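Long-range contacts in diol-dehydratase (PDB 5I2A), which probably dehydrates 1,2-propanediol as a B12-independent diol dehydratase of the glycyl radical enzyme family: residues Y220-A225 with V250-P255; I66-E71 with A225-E230; F466-D471 with I478-V483. All blocks are in the same frame, centred on the assembly; numbering follows the deposited sequence. Where two conformers were deposited one is given.

Contact 1 (Y220-A225 with V250-P255); sequences YANRYA and VCKNVP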
ATOM      1  N   TYR A 220       8.205 -11.489 -26.483  1.00 17.80           N
ATOM      2  CA  TYR A 220       9.235 -10.590 -26.987  1.00 16.54           C
ATOM      3  C   TYR A 220      10.251 -11.361 -27.836  1.00 15.96           C
ATOM      4  O   TYR A 220      10.572 -10.962 -28.946  1.00 20.47           O
ATOM      5  CB  TYR A 220       9.944  -9.874 -25.830  1.00 16.71           C
ATOM      6  CG  TYR A 220      10.859  -8.755 -26.269  1.00 13.85           C
ATOM      7  CD1 TYR A 220      10.355  -7.641 -26.909  1.00 14.36           C
ATOM      8  CD2 TYR A 220      12.225  -8.811 -26.024  1.00 15.71           C
ATOM      9  CE1 TYR A 220      11.183  -6.605 -27.305  1.00 16.09           C
ATOM     10  CE2 TYR A 220      13.058  -7.784 -26.408  1.00 15.15           C
ATOM     11  CZ  TYR A 220      12.534  -6.688 -27.055  1.00 14.00           C
ATOM     12  OH  TYR A 220      13.362  -5.675 -27.454  1.00 16.64           O
ATOM     13  N   ALA A 221      10.726 -12.478 -27.304  1.00 17.25           N
ATOM     14  CA  ALA A 221      11.691 -13.319 -27.995  1.00 18.48           C
ATOM     15  C   ALA A 221      11.150 -13.797 -29.347  1.00 20.07           C
ATOM     16  O   ALA A 221      11.859 -13.814 -30.350  1.00 18.98           O
ATOM     17  CB  ALA A 221      12.052 -14.501 -27.131  1.00 15.44           C
ATOM     18  N   ASN A 222       9.882 -14.171 -29.359  1.00 18.24           N
ATOM     19  CA  ASN A 222       9.256 -14.675 -30.560  1.00 19.39           C
ATOM     20  C   ASN A 222       9.058 -13.581 -31.605  1.00 20.67           C
ATOM     21  O   ASN A 222       9.013 -13.869 -32.800  1.00 21.97           O
ATOM     22  CB  ASN A 222       7.931 -15.354 -30.215  1.00 17.18           C
ATOM     23  CG  ASN A 222       8.125 -16.800 -29.823  1.00 24.49           C
ATOM     24  OD1 ASN A 222       8.120 -17.684 -30.674  1.00 28.95           O
ATOM     25  ND2 ASN A 222       8.357 -17.046 -28.538  1.00 23.02           N
ATOM     26  N   ARG A 223       8.969 -12.328 -31.168  1.00 20.76           N
ATOM     27  CA  ARG A 223       8.977 -11.224 -32.123  1.00 18.61           C
ATOM     28  C   ARG A 223      10.307 -11.185 -32.892  1.00 21.91           C
ATOM     29  O   ARG A 223      10.330 -10.880 -34.084  1.00 20.87           O
ATOM     30  CB  ARG A 223       8.712  -9.887 -31.429  1.00 20.14           C
ATOM     31  CG  ARG A 223       7.306  -9.765 -30.835  1.00 21.35           C
ATOM     32  CD  ARG A 223       7.104  -8.402 -30.210  1.00 19.79           C
ATOM     33  NE  ARG A 223       7.178  -7.337 -31.198  1.00 16.62           N
ATOM     34  CZ  ARG A 223       7.552  -6.093 -30.932  1.00 20.11           C
ATOM     35  NH1 ARG A 223       7.896  -5.747 -29.696  1.00 18.16           N
ATOM     36  NH2 ARG A 223       7.595  -5.193 -31.904  1.00 18.92           N
ATOM     37  N   TYR A 224      11.405 -11.506 -32.215  1.00 21.61           N
ATOM     38  CA  TYR A 224      12.711 -11.534 -32.868  1.00 20.28           C
ATOM     39  C   TYR A 224      12.835 -12.719 -33.825  1.00 20.09           C
ATOM     40  O   TYR A 224      13.418 -12.590 -34.894  1.00 25.72           O
ATOM     41  CB  TYR A 224      13.844 -11.557 -31.828  1.00 16.49           C
ATOM     42  CG  TYR A 224      14.138 -10.160 -31.324  1.00 22.65           C
ATOM     43  CD1 TYR A 224      15.026  -9.328 -31.999  1.00 18.50           C
ATOM     44  CD2 TYR A 224      13.478  -9.651 -30.212  1.00 17.62           C
ATOM     45  CE1 TYR A 224      15.272  -8.039 -31.563  1.00 17.03           C
ATOM     46  CE2 TYR A 224      13.716  -8.363 -29.764  1.00 14.53           C
ATOM     47  CZ  TYR A 224      14.604  -7.560 -30.437  1.00 16.69           C
ATOM     48  OH  TYR A 224      14.825  -6.282 -29.990  1.00 16.35           O
ATOM     49  N   ALA A 225      12.287 -13.865 -33.435  1.00 19.06           N
ATOM     50  CA  ALA A 225      12.274 -15.030 -34.306  1.00 24.08           C
ATOM     51  C   ALA A 225      11.544 -14.704 -35.609  1.00 23.51           C
ATOM     52  O   ALA A 225      12.021 -15.033 -36.699  1.00 23.57           O
ATOM     53  CB  ALA A 225      11.635 -16.205 -33.610  1.00 19.40           C
ATOM     54  N   VAL A 250      16.680 -20.209 -32.474  1.00 22.50           N
ATOM     55  CA  VAL A 250      17.090 -19.967 -31.094  1.00 18.62           C
ATOM     56  C   VAL A 250      16.002 -19.188 -30.329  1.00 15.23           C
ATOM     57  O   VAL A 250      15.609 -19.572 -29.235  1.00 18.61           O
ATOM     58  CB  VAL A 250      18.429 -19.200 -31.043  1.00 19.13           C
ATOM     59  CG1 VAL A 250      18.659 -18.621 -29.658  1.00 19.01           C
ATOM     60  CG2 VAL A 250      19.581 -20.121 -31.450  1.00 19.19           C
ATOM     61  N   CYS A 251      15.502 -18.116 -30.929  1.00 19.13           N
ATOM     62  CA  CYS A 251      14.544 -17.251 -30.245  1.00 20.03           C
ATOM     63  C   CYS A 251      13.166 -17.888 -30.064  1.00 23.17           C
ATOM     64  O   CYS A 251      12.376 -17.425 -29.239  1.00 20.98           O
ATOM     65  CB  CYS A 251      14.403 -15.927 -30.982  1.00 13.17           C
ATOM     66  SG  CYS A 251      15.905 -14.908 -30.924  1.00 19.80           S
ATOM     67  N   LYS A 252      12.876 -18.940 -30.827  1.00 19.79           N
ATOM     68  CA  LYS A 252      11.657 -19.712 -30.601  1.00 18.76           C
ATOM     69  C   LYS A 252      11.786 -20.642 -29.404  1.00 18.45           C
ATOM     70  O   LYS A 252      10.785 -21.103 -28.881  1.00 21.41           O
ATOM     71  CB  LYS A 252      11.287 -20.550 -31.827  1.00 25.82           C
ATOM     72  CG  LYS A 252      10.681 -19.794 -32.986  1.00 25.88           C
ATOM     73  CD  LYS A 252      10.375 -20.786 -34.110  1.00 32.07           C
ATOM     74  CE  LYS A 252      10.215 -20.102 -35.449  1.00 34.29           C
ATOM     75  NZ  LYS A 252       8.921 -19.374 -35.566  1.00 48.48           N
ATOM     76  N   ASN A 253      13.016 -20.936 -28.986  0.58 17.32           N
ATOM     77  CA  ASN A 253      13.220 -21.841 -27.856  0.58 18.99           C
ATOM     78  C   ASN A 253      13.519 -21.119 -26.545  0.58 18.96           C
ATOM     79  O   ASN A 253      13.054 -21.544 -25.490  0.58 20.68           O
ATOM     80  CB  ASN A 253      14.350 -22.838 -28.146  0.58 19.59           C
ATOM     81  CG  ASN A 253      14.234 -24.112 -27.313  0.58 19.94           C
ATOM     82  OD1 ASN A 253      13.230 -24.823 -27.402  0.58 23.67           O
ATOM     83  ND2 ASN A 253      15.266 -24.421 -26.522  0.58 19.07           N
ATOM     84  N   VAL A 254      14.301 -20.044 -26.599  1.00 17.05           N
ATOM     85  CA  VAL A 254      14.702 -19.368 -25.363  1.00 18.39           C
ATOM     86  C   VAL A 254      14.220 -17.912 -25.340  1.00 18.67           C
ATOM     87  O   VAL A 254      14.133 -17.258 -26.367  1.00 17.19           O
ATOM     88  CB  VAL A 254      16.246 -19.438 -25.132  1.00 17.46           C
ATOM     89  CG1 VAL A 254      16.698 -20.881 -24.916  1.00 17.97           C
ATOM     90  CG2 VAL A 254      17.012 -18.788 -26.265  1.00 18.19           C
ATOM     91  N   PRO A 255      13.898 -17.398 -24.148  1.00 15.52           N
ATOM     92  CA  PRO A 255      14.089 -18.045 -22.854  1.00 18.18           C
ATOM     93  C   PRO A 255      12.877 -18.841 -22.351  1.00 17.08           C
ATOM     94  O   PRO A 255      12.859 -19.183 -21.175  1.00 16.73           O
ATOM     95  CB  PRO A 255      14.373 -16.856 -21.939  1.00 16.67           C
ATOM     96  CG  PRO A 255      13.522 -15.797 -22.492  1.00 17.68           C
ATOM     97  CD  PRO A 255      13.447 -16.006 -23.984  1.00 14.62           C
TER
HETATM   98  O   HOH W   1       9.360 -19.564 -27.184  1.00 20.36           O
HETATM   99  O   HOH W   2       7.685 -17.193 -33.310  1.00 32.01           O
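Cys251 sits against Ala221, Tyr224 and Ala225 where two consecutive helices, 200-233 and 238-253, pack as an alpha-helical hairpin. The end of the second helix comes back along the first, and the small side chains at the interface let the backbones close in: the CA atoms of Ala225 and Cys251 are 5.2 Å apart. Cys251 enters with its methylene group, CB lying 3.4 Å from Ala221 O, a carbonyl already engaged by the helical bond from Ala225 N. The same CB is 3.8 Å from Ala225 CB. With chi1 at -67°, the thiol is swung beside its own backbone N and rests 4.0 Å from Tyr224 CB, so the sulfur meets the root of the tyrosine rather than its ring. Ala225 CB also touches Lys252 CG.

One turn earlier, Ala221 directs its methyl at the stretch that leaves the second helix. Its CB is 3.5 Å from Val254 O and 3.8 Å from Pro255 CD, the proline following a cis peptide bond. Phe271 of helix 262-279 packs on the same alanine.

No direct hydrogen bond joins the two segments; polar links run along the more exposed flank. Lys252 reaches Glu229 by a salt bridge, and Asn222, whose ND2 also bonds to Ile218 O, crosses the lysine chain at about a right angle. A water there accepts from Asn222 ND2 at 3.0 Å and donates to Lys252 O at 2.7 Å.

Contact 2 (I66-E71 with A225-E230); sequences IIIRPE and AKMAEE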
ATOM      1  N   ILE A  66      11.419  -3.265 -32.491  1.00 15.88           N
ATOM      2  CA  ILE A  66      12.587  -4.110 -32.374  1.00 20.62           C
ATOM      3  C   ILE A  66      13.397  -3.999 -33.658  1.00 23.00           C
ATOM      4  O   ILE A  66      12.887  -3.556 -34.694  1.00 19.33           O
ATOM      5  CB  ILE A  66      12.218  -5.581 -32.115  1.00 18.17           C
ATOM      6  CG1 ILE A  66      11.456  -6.157 -33.312  1.00 18.38           C
ATOM      7  CG2 ILE A  66      11.427  -5.722 -30.803  1.00 16.46           C
ATOM      8  CD1 ILE A  66      11.329  -7.655 -33.261  1.00 17.37           C
ATOM      9  N   ILE A  67      14.659  -4.395 -33.576  1.00 18.79           N
ATOM     10  CA  ILE A  67      15.558  -4.319 -34.714  1.00 18.28           C
ATOM     11  C   ILE A  67      16.651  -5.363 -34.535  1.00 17.46           C
ATOM     12  O   ILE A  67      17.037  -5.674 -33.419  1.00 19.04           O
ATOM     13  CB  ILE A  67      16.160  -2.895 -34.867  1.00 20.25           C
ATOM     14  CG1 ILE A  67      17.003  -2.778 -36.135  1.00 21.31           C
ATOM     15  CG2 ILE A  67      16.996  -2.507 -33.639  1.00 18.96           C
ATOM     16  CD1 ILE A  67      17.391  -1.341 -36.474  1.00 19.92           C
ATOM     17  N   ILE A  68      17.108  -5.939 -35.639  1.00 17.73           N
ATOM     18  CA  ILE A  68      18.291  -6.786 -35.631  1.00 18.96           C
ATOM     19  C   ILE A  68      19.376  -6.022 -36.357  1.00 20.18           C
ATOM     20  O   ILE A  68      19.214  -5.683 -37.527  1.00 22.55           O
ATOM     21  CB  ILE A  68      18.027  -8.148 -36.299  1.00 20.33           C
ATOM     22  CG1 ILE A  68      17.009  -8.927 -35.469  1.00 17.69           C
ATOM     23  CG2 ILE A  68      19.337  -8.943 -36.487  1.00 16.68           C
ATOM     24  CD1 ILE A  68      16.763 -10.359 -35.949  1.00 20.78           C
ATOM     25  N   ARG A  69      20.460  -5.708 -35.654  1.00 16.16           N
ATOM     26  CA  ARG A  69      21.487  -4.844 -36.212  1.00 17.33           C
ATOM     27  C   ARG A  69      22.372  -5.667 -37.158  1.00 17.71           C
ATOM     28  O   ARG A  69      22.421  -6.889 -37.039  1.00 18.66           O
ATOM     29  CB  ARG A  69      22.312  -4.181 -35.094  1.00 15.48           C
ATOM     30  CG  ARG A  69      21.473  -3.545 -33.964  1.00 16.46           C
ATOM     31  CD  ARG A  69      22.289  -2.483 -33.235  1.00 18.82           C
ATOM     32  NE  ARG A  69      21.614  -1.918 -32.066  1.00 14.03           N
ATOM     33  CZ  ARG A  69      20.619  -1.038 -32.126  1.00 19.43           C
ATOM     34  NH1 ARG A  69      20.143  -0.623 -33.303  1.00 14.42           N
ATOM     35  NH2 ARG A  69      20.083  -0.581 -31.007  1.00 15.52           N
ATOM     36  N   PRO A  70      23.050  -5.001 -38.112  1.00 17.57           N
ATOM     37  CA  PRO A  70      23.856  -5.734 -39.097  1.00 18.89           C
ATOM     38  C   PRO A  70      24.838  -6.702 -38.439  1.00 21.26           C
ATOM     39  O   PRO A  70      25.568  -6.309 -37.528  1.00 22.43           O
ATOM     40  CB  PRO A  70      24.593  -4.616 -39.849  1.00 23.66           C
ATOM     41  CG  PRO A  70      23.670  -3.432 -39.736  1.00 20.11           C
ATOM     42  CD  PRO A  70      23.073  -3.546 -38.350  1.00 16.82           C
ATOM     43  N   GLU A  71      24.772  -7.965 -38.856  1.00 18.28           N
ATOM     44  CA  GLU A  71      25.717  -9.011 -38.460  1.00 17.81           C
ATOM     45  C   GLU A  71      25.561  -9.521 -37.026  1.00 21.12           C
ATOM     46  O   GLU A  71      26.337 -10.369 -36.592  1.00 18.42           O
ATOM     47  CB  GLU A  71      27.163  -8.535 -38.663  1.00 18.83           C
ATOM     48  CG  GLU A  71      27.512  -8.211 -40.119  1.00 25.27           C
ATOM     49  CD  GLU A  71      29.007  -8.078 -40.344  1.00 21.98           C
ATOM     50  OE1 GLU A  71      29.684  -9.113 -40.451  1.00 28.20           O
ATOM     51  OE2 GLU A  71      29.503  -6.941 -40.401  1.00 24.73           O
ATOM     52  N   ALA A 225      12.287 -13.865 -33.435  1.00 19.06           N
ATOM     53  CA  ALA A 225      12.274 -15.030 -34.306  1.00 24.08           C
ATOM     54  C   ALA A 225      11.544 -14.704 -35.609  1.00 23.51           C
ATOM     55  O   ALA A 225      12.021 -15.033 -36.699  1.00 23.57           O
ATOM     56  CB  ALA A 225      11.635 -16.205 -33.610  1.00 19.40           C
ATOM     57  N   LYS A 226      10.413 -14.021 -35.489  1.00 20.32           N
ATOM     58  CA  LYS A 226       9.632 -13.631 -36.647  1.00 22.71           C
ATOM     59  C   LYS A 226      10.403 -12.649 -37.502  1.00 26.74           C
ATOM     60  O   LYS A 226      10.440 -12.787 -38.722  1.00 27.92           O
ATOM     61  CB  LYS A 226       8.292 -13.026 -36.229  1.00 27.00           C
ATOM     62  CG  LYS A 226       7.427 -12.570 -37.391  1.00 35.43           C
ATOM     63  CD  LYS A 226       6.116 -11.990 -36.892  1.00 46.13           C
ATOM     64  CE  LYS A 226       5.470 -11.066 -37.916  1.00 51.72           C
ATOM     65  NZ  LYS A 226       4.319 -10.319 -37.324  1.00 54.62           N
ATOM     66  N   MET A 227      11.024 -11.658 -36.872  1.00 22.37           N
ATOM     67  CA  MET A 227      11.796 -10.684 -37.621  1.00 22.61           C
ATOM     68  C   MET A 227      12.980 -11.357 -38.325  1.00 23.32           C
ATOM     69  O   MET A 227      13.274 -11.054 -39.473  1.00 25.34           O
ATOM     70  CB  MET A 227      12.287  -9.550 -36.723  1.00 20.75           C
ATOM     71  CG  MET A 227      13.208  -8.578 -37.454  1.00 18.83           C
ATOM     72  SD  MET A 227      13.419  -6.984 -36.644  1.00 25.61           S
ATOM     73  CE  MET A 227      11.827  -6.232 -36.964  1.00 22.65           C
ATOM     74  N   ALA A 228      13.640 -12.281 -37.643  1.00 20.28           N
ATOM     75  CA  ALA A 228      14.784 -12.954 -38.230  1.00 21.23           C
ATOM     76  C   ALA A 228      14.371 -13.756 -39.469  1.00 27.92           C
ATOM     77  O   ALA A 228      15.085 -13.764 -40.468  1.00 24.97           O
ATOM     78  CB  ALA A 228      15.448 -13.854 -37.226  1.00 15.22           C
ATOM     79  N   GLU A 229      13.223 -14.424 -39.390  1.00 24.29           N
ATOM     80  CA  GLU A 229      12.697 -15.206 -40.506  1.00 29.02           C
ATOM     81  C   GLU A 229      12.373 -14.343 -41.713  1.00 27.80           C
ATOM     82  O   GLU A 229      12.684 -14.703 -42.844  1.00 33.58           O
ATOM     83  CB  GLU A 229      11.446 -15.965 -40.089  1.00 27.06           C
ATOM     84  CG  GLU A 229      11.718 -17.231 -39.346  1.00 28.74           C
ATOM     85  CD  GLU A 229      10.445 -17.867 -38.859  1.00 32.55           C
ATOM     86  OE1 GLU A 229       9.377 -17.250 -39.041  1.00 36.08           O
ATOM     87  OE2 GLU A 229      10.508 -18.976 -38.300  1.00 38.14           O
ATOM     88  N   GLU A 230      11.744 -13.204 -41.467  1.00 23.75           N
ATOM     89  CA  GLU A 230      11.434 -12.271 -42.536  1.00 26.87           C
ATOM     90  C   GLU A 230      12.709 -11.691 -43.157  1.00 34.45           C
ATOM     91  O   GLU A 230      12.776 -11.478 -44.372  1.00 30.86           O
ATOM     92  CB  GLU A 230      10.529 -11.153 -42.021  1.00 26.13           C
ATOM     93  CG  GLU A 230       9.192 -11.671 -41.488  1.00 32.67           C
ATOM     94  CD  GLU A 230       8.329 -10.591 -40.855  1.00 36.70           C
ATOM     95  OE1 GLU A 230       8.813  -9.458 -40.658  1.00 42.51           O
ATOM     96  OE2 GLU A 230       7.152 -10.876 -40.560  1.00 48.78           O
TER
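Ile66 and Ile68 make a loop-on-helix contact with Met227 and Ala228, apolar and without a hydrogen bond between the segments, where the long connection after helix 49-63 passes over helix 200-233. Met227 carries most of it. Its CG lies anti to the backbone N (chi1 175°) and the chain stays extended through the next bond, which takes the sulfur out to the loop; a bend at the last torsion then turns the methyl toward Ile66. CE comes within 3.7 Å of Ile66 CG1 and equally near Ile66 O, while SD rests 3.9 Å from Ile67 CA. The thioether thus lies along the loop backbone as well as against side chains, and the Ile66 and Met227 side chains lie alongside one another, running antiparallel.

Ile68 enters beyond the sulfur. Its CG1 is 4.2 Å from Met227 SD, and its terminal CD1 reaches 3.9 Å to Ala228 CB, a methyl small enough to let the isoleucine approach the helix. Ile67 points its side chain away from the helix and packs on Ser77.

The surroundings extend this apolar seam along helix 200-233: Ile66 also packs on Tyr220, Arg223 and Tyr224, and Ile68 on Met231. Ile68 further touches Arg240 of helix 238-253, while farther along the loop Glu71 forms a salt bridge with Arg17 of helix 14-22.

Contact 3 (F466-D471 with I478-V483); sequences FSNGYD and IQTGNV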
ATOM      1  N   PHE A 466      33.282  23.714  11.875  1.00 17.85           N
ATOM      2  CA  PHE A 466      33.888  25.044  11.824  1.00 20.90           C
ATOM      3  C   PHE A 466      32.830  26.138  11.899  1.00 23.88           C
ATOM      4  O   PHE A 466      33.025  27.158  12.557  1.00 22.40           O
ATOM      5  CB  PHE A 466      34.732  25.221  10.547  1.00 15.16           C
ATOM      6  CG  PHE A 466      36.092  24.568  10.627  1.00 18.53           C
ATOM      7  CD1 PHE A 466      37.148  25.214  11.253  1.00 17.72           C
ATOM      8  CD2 PHE A 466      36.310  23.310  10.086  1.00 16.01           C
ATOM      9  CE1 PHE A 466      38.408  24.620  11.341  1.00 20.30           C
ATOM     10  CE2 PHE A 466      37.550  22.711  10.173  1.00 17.65           C
ATOM     11  CZ  PHE A 466      38.609  23.367  10.804  1.00 20.49           C
ATOM     12  N   SER A 467      31.709  25.911  11.228  1.00 17.90           N
ATOM     13  CA  SER A 467      30.686  26.939  11.097  1.00 19.49           C
ATOM     14  C   SER A 467      29.561  26.805  12.112  1.00 18.38           C
ATOM     15  O   SER A 467      28.567  27.501  12.004  1.00 21.54           O
ATOM     16  CB  SER A 467      30.093  26.909   9.694  1.00 20.20           C
ATOM     17  OG  SER A 467      29.254  25.776   9.546  1.00 20.59           O
ATOM     18  N   ASN A 468      29.713  25.905  13.080  1.00 17.95           N
ATOM     19  CA  ASN A 468      28.660  25.650  14.067  1.00 21.27           C
ATOM     20  C   ASN A 468      27.296  25.413  13.412  1.00 20.81           C
ATOM     21  O   ASN A 468      26.265  25.952  13.841  1.00 20.22           O
ATOM     22  CB  ASN A 468      28.574  26.803  15.077  1.00 21.31           C
ATOM     23  CG  ASN A 468      27.754  26.443  16.308  1.00 23.28           C
ATOM     24  OD1 ASN A 468      27.514  25.270  16.590  1.00 26.69           O
ATOM     25  ND2 ASN A 468      27.336  27.454  17.054  1.00 25.49           N
ATOM     26  N   GLY A 469      27.302  24.615  12.352  1.00 20.83           N
ATOM     27  CA  GLY A 469      26.066  24.193  11.717  1.00 17.56           C
ATOM     28  C   GLY A 469      25.403  25.222  10.824  1.00 20.09           C
ATOM     29  O   GLY A 469      24.231  25.073  10.478  1.00 21.63           O
ATOM     30  N   TYR A 470      26.145  26.261  10.448  1.00 18.22           N
ATOM     31  CA  TYR A 470      25.629  27.265   9.528  1.00 19.12           C
ATOM     32  C   TYR A 470      26.220  27.078   8.142  1.00 23.33           C
ATOM     33  O   TYR A 470      27.361  26.635   7.981  1.00 22.87           O
ATOM     34  CB  TYR A 470      25.922  28.683  10.028  1.00 24.37           C
ATOM     35  CG  TYR A 470      25.002  29.121  11.147  1.00 21.18           C
ATOM     36  CD1 TYR A 470      25.217  28.692  12.444  1.00 25.14           C
ATOM     37  CD2 TYR A 470      23.910  29.944  10.895  1.00 26.50           C
ATOM     38  CE1 TYR A 470      24.372  29.074  13.472  1.00 29.94           C
ATOM     39  CE2 TYR A 470      23.058  30.335  11.916  1.00 27.76           C
ATOM     40  CZ  TYR A 470      23.299  29.897  13.200  1.00 31.20           C
ATOM     41  OH  TYR A 470      22.471  30.269  14.222  1.00 42.01           O
ATOM     42  N   ASP A 471      25.430  27.414   7.140  1.00 19.20           N
ATOM     43  CA  ASP A 471      25.889  27.355   5.768  1.00 24.55           C
ATOM     44  C   ASP A 471      25.384  28.608   5.081  1.00 28.46           C
ATOM     45  O   ASP A 471      24.180  28.840   5.012  1.00 28.15           O
ATOM     46  CB  ASP A 471      25.383  26.091   5.069  1.00 23.94           C
ATOM     47  CG  ASP A 471      26.016  25.875   3.708  1.00 24.63           C
ATOM     48  OD1 ASP A 471      27.218  26.156   3.563  1.00 30.49           O
ATOM     49  OD2 ASP A 471      25.310  25.429   2.785  1.00 24.06           O
ATOM     50  N   ILE A 478      22.851  20.723  12.931  1.00 17.95           N
ATOM     51  CA  ILE A 478      22.848  20.974  14.371  1.00 18.58           C
ATOM     52  C   ILE A 478      23.985  21.910  14.780  1.00 23.23           C
ATOM     53  O   ILE A 478      24.997  22.010  14.083  1.00 21.85           O
ATOM     54  CB  ILE A 478      22.968  19.673  15.188  1.00 19.39           C
ATOM     55  CG1 ILE A 478      24.166  18.853  14.718  1.00 16.75           C
ATOM     56  CG2 ILE A 478      21.705  18.859  15.069  1.00 21.47           C
ATOM     57  CD1 ILE A 478      24.450  17.634  15.571  1.00 19.41           C
ATOM     58  N   GLN A 479      23.793  22.603  15.901  1.00 21.24           N
ATOM     59  CA  GLN A 479      24.812  23.484  16.475  1.00 23.66           C
ATOM     60  C   GLN A 479      25.655  22.713  17.482  1.00 22.27           C
ATOM     61  O   GLN A 479      25.208  22.428  18.583  1.00 26.24           O
ATOM     62  CB  GLN A 479      24.179  24.707  17.160  1.00 22.89           C
ATOM     63  CG  GLN A 479      23.784  25.832  16.215  1.00 19.53           C
ATOM     64  CD  GLN A 479      22.866  25.345  15.114  1.00 24.80           C
ATOM     65  OE1 GLN A 479      21.708  25.013  15.363  1.00 24.51           O
ATOM     66  NE2 GLN A 479      23.393  25.263  13.890  1.00 19.59           N
ATOM     67  N   THR A 480      26.877  22.370  17.121  1.00 20.89           N
ATOM     68  CA  THR A 480      27.767  21.616  17.985  1.00 22.31           C
ATOM     69  C   THR A 480      28.698  22.520  18.794  1.00 21.72           C
ATOM     70  O   THR A 480      29.533  22.041  19.548  1.00 24.37           O
ATOM     71  CB  THR A 480      28.625  20.628  17.165  1.00 23.34           C
ATOM     72  OG1 THR A 480      29.026  21.249  15.942  1.00 34.27           O
ATOM     73  CG2 THR A 480      27.843  19.364  16.859  1.00 22.21           C
ATOM     74  N   GLY A 481      28.580  23.829  18.606  1.00 23.11           N
ATOM     75  CA  GLY A 481      29.380  24.767  19.376  1.00 22.32           C
ATOM     76  C   GLY A 481      30.310  25.635  18.552  1.00 25.38           C
ATOM     77  O   GLY A 481      30.737  25.254  17.465  1.00 22.43           O
ATOM     78  N   ASN A 482      30.605  26.825  19.062  1.00 28.15           N
ATOM     79  CA  ASN A 482      31.595  27.686  18.437  1.00 26.07           C
ATOM     80  C   ASN A 482      32.933  26.951  18.369  1.00 23.92           C
ATOM     81  O   ASN A 482      33.452  26.508  19.389  1.00 25.93           O
ATOM     82  CB  ASN A 482      31.739  29.000  19.208  1.00 30.75           C
ATOM     83  CG  ASN A 482      32.554  30.027  18.452  1.00 33.27           C
ATOM     84  OD1 ASN A 482      33.713  29.785  18.101  1.00 32.35           O
ATOM     85  ND2 ASN A 482      31.947  31.172  18.174  1.00 32.66           N
ATOM     86  N   VAL A 483      33.482  26.820  17.168  1.00 21.91           N
ATOM     87  CA  VAL A 483      34.661  25.981  16.966  1.00 24.60           C
ATOM     88  C   VAL A 483      35.881  26.496  17.741  1.00 27.54           C
ATOM     89  O   VAL A 483      36.760  25.720  18.121  1.00 25.65           O
ATOM     90  CB  VAL A 483      35.011  25.857  15.459  1.00 19.42           C
ATOM     91  CG1 VAL A 483      35.511  27.181  14.900  1.00 21.15           C
ATOM     92  CG2 VAL A 483      36.022  24.749  15.231  1.00 19.62           C
TER
HETATM   93  O   HOH W   3      32.188  28.130  15.017  1.00 25.48           O
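Gly481 N donates a 2.7 Å hydrogen bond to Asn468 OD1. The bond is moderately bent, with an N-H...O angle of 151°, and the donor stands 49° out of the carbonyl plane, above the amide. Asn468 reaches it because CG is anti to the backbone N (chi1 -166°), extending the carboxamide across the chain of Gly481. With an alanine here, Gly481 N would probably be left without this mate and the backbone around Gly481 less firmly tied to the residue that follows the helix.

Asn468 also offers its backbone. Gln479, its chain bent at chi2, folds back so that NE2 donates almost straight to Asn468 O at 3.0 Å, that oxygen lying close to the glutamine amide plane. Both bonds fasten the end of helix 459-467, which closes in a Schellman motif with Asn468 at positive phi, while the chain makes a type I' turn from Ser467 to Tyr470. Gly469 CA lies 3.4 Å from Ile478 O, a CA-H...O contact; a side chain at this glycine would collide with that oxygen.

At the other end, Val483 CG1 meets Phe466 O at 3.4 Å, and a water links Phe466 O to Val483 N at 2.8 Å each. Val483 CG2 approaches Phe466 CD1 obliquely.

The hairpin of strands 470-471 and 474-475 joins the two segments. Phe466, Ile478, Thr480 and Val483 lie against helix 489-521: Gln499 bonds to Ile478 O and Thr480 OG1, and Phe492 meets Phe466 edge-to-face. Helix 580-588 packs on Phe466 and Val483.

Overall arrangement
Contacts 1 and 2 lie on the same helix, 200-233. They share Ala225, contact 1 bringing in the hairpin partner of that helix and contact 2 a loop from much earlier in the chain; the Lys252-Glu229 salt bridge and the packing of Tyr224 on Ile66 join them directly. Contact 1 is the more buried, built on small side chains with waters at its edge, whereas contact 2 is partly buried and depends on a long methionine. Contact 3, about 62 Å from contact 1 between centres and across the chain's centre, is local in sequence, partly buried, and alone has direct hydrogen bonds between its segments.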